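Local coordinates for nucleotidyltransferase-like protein (PDB 3C18) that is of unproven function but probably transfers nucleotidyl groups, carrying a YgxA-like substrate-binding domain and a helix-turn-helix domain, at residues R112-T117 against S164-G169. Residues are numbered along the deposited sequence; the frame is centred on the assembly and turned at random. Where two conformers were deposited one is given.
Sequences RNFPET and SVLEKG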
# COMPACT_ATOMS: atom_id res chain seq x y z
N ARG A 112 8.63 9.01 22.33
CA ARG A 112 9.94 9.70 22.33
C ARG A 112 11.03 8.66 22.13
O ARG A 112 12.19 8.98 21.99
CB ARG A 112 10.16 10.48 23.64
CG ARG A 112 9.26 11.70 23.78
CD ARG A 112 9.46 12.42 25.11
NE ARG A 112 8.43 13.44 25.35
CZ ARG A 112 7.39 13.30 26.18
NH1 ARG A 112 7.23 12.18 26.87
NH2 ARG A 112 6.50 14.28 26.32
N ASN A 113 10.62 7.41 22.13
CA ASN A 113 11.52 6.28 21.97
C ASN A 113 11.21 5.53 20.68
O ASN A 113 10.06 5.47 20.28
CB ASN A 113 11.37 5.33 23.17
CG ASN A 113 11.71 6.00 24.50
OD1 ASN A 113 12.60 6.84 24.59
ND2 ASN A 113 10.99 5.60 25.56
N PHE A 114 12.24 4.97 20.08
CA PHE A 114 12.13 4.14 18.86
C PHE A 114 12.64 2.74 19.19
O PHE A 114 13.79 2.42 18.94
CB PHE A 114 12.97 4.72 17.72
CG PHE A 114 12.56 4.23 16.32
CD1 PHE A 114 11.66 3.17 16.19
CD2 PHE A 114 13.12 4.79 15.17
CE1 PHE A 114 11.28 2.73 14.93
CE2 PHE A 114 12.74 4.34 13.90
CZ PHE A 114 11.81 3.31 13.78
N PRO A 115 11.77 1.88 19.72
CA PRO A 115 12.19 0.54 20.03
C PRO A 115 12.92 -0.18 18.89
O PRO A 115 12.54 -0.10 17.72
CB PRO A 115 10.89 -0.16 20.37
CG PRO A 115 9.98 0.92 20.80
CD PRO A 115 10.34 2.08 19.95
N GLU A 116 13.96 -0.88 19.29
CA GLU A 116 14.85 -1.56 18.38
C GLU A 116 14.10 -2.55 17.53
O GLU A 116 14.29 -2.62 16.33
CB GLU A 116 15.98 -2.26 19.17
CG GLU A 116 17.15 -2.66 18.32
CD GLU A 116 17.80 -1.47 17.62
OE1 GLU A 116 17.70 -0.31 18.11
OE2 GLU A 116 18.41 -1.72 16.57
N THR A 117 13.17 -3.28 18.13
CA THR A 117 12.43 -4.31 17.38
C THR A 117 11.57 -3.69 16.29
O THR A 117 11.42 -4.26 15.19
CB THR A 117 11.53 -5.15 18.30
OG1 THR A 117 10.67 -4.28 19.05
CG2 THR A 117 12.36 -6.00 19.25
N SER A 164 17.84 4.23 4.66
CA SER A 164 19.07 4.89 5.11
C SER A 164 18.81 5.74 6.34
O SER A 164 19.64 5.83 7.24
CB SER A 164 19.67 5.70 3.97
OG SER A 164 19.92 4.85 2.87
N VAL A 165 17.63 6.32 6.40
CA VAL A 165 17.21 7.14 7.53
C VAL A 165 16.98 6.24 8.76
O VAL A 165 17.46 6.51 9.85
CB VAL A 165 15.97 7.99 7.23
CG1 VAL A 165 15.44 8.66 8.49
CG2 VAL A 165 16.31 9.03 6.17
N LEU A 166 16.23 5.16 8.55
CA LEU A 166 16.00 4.19 9.63
C LEU A 166 17.34 3.67 10.17
O LEU A 166 17.53 3.50 11.36
CB LEU A 166 15.17 3.00 9.10
CG LEU A 166 13.67 3.27 8.89
CD1 LEU A 166 13.06 2.23 7.91
CD2 LEU A 166 12.91 3.26 10.23
N GLU A 167 18.29 3.47 9.29
CA GLU A 167 19.57 2.88 9.69
C GLU A 167 20.24 3.73 10.72
O GLU A 167 20.98 3.25 11.54
CB GLU A 167 20.53 2.67 8.51
CG GLU A 167 20.21 1.49 7.64
CD GLU A 167 21.16 1.35 6.47
OE1 GLU A 167 21.51 2.39 5.87
OE2 GLU A 167 21.50 0.20 6.10
N LYS A 168 19.98 5.03 10.67
CA LYS A 168 20.67 6.01 11.51
C LYS A 168 19.83 6.25 12.74
O LYS A 168 20.16 7.08 13.57
CB LYS A 168 20.91 7.32 10.76
CG LYS A 168 21.95 7.22 9.65
CD LYS A 168 23.35 6.97 10.17
CE LYS A 168 24.06 8.27 10.62
NZ LYS A 168 24.65 9.15 9.51
N GLY A 169 18.72 5.54 12.82
CA GLY A 169 17.89 5.51 14.03
C GLY A 169 16.75 6.49 14.09
O GLY A 169 16.15 6.69 15.15
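Phe114 meets Leu166 and Gly169 in a small contact, part apolar and part ring edge against a carbonyl, where the loop between helices 103-110 and 116-142 faces the C-terminal end of helix 146-167 in the YgxA-like helical region; about 121 Å² is buried. Phe114 sits just before Pro115, the N-cap of helix 116-142. A chi1 of -161° turns its ring away from its own N and across to the other segment, which it meets edge-on. One methyl of Leu166 lies near the ring plane, CD2 being 3.7 Å from Phe114 CZ and 3.8 Å from Phe114 CE2, and the two side chains cross at about a right angle. Further round the same edge, Phe114 CD2 lies 3.6 Å from the carbonyl O of Gly169. Gly169 ends the helix in a Schellman motif, its positive phi of 94° suiting glycine, and its N bonds to Leu166 O at 2.8 Å. Leu166 O also accepts from Arg119 NH1, and the NH2 of the same arginine makes a salt bridge with Glu116 OE2. Helix 116-142 borders both partners through Gln122, while Phe114 stacks on His171 and Leu166 touches Pro172, both in the loop between helices 146-167 and 176-183.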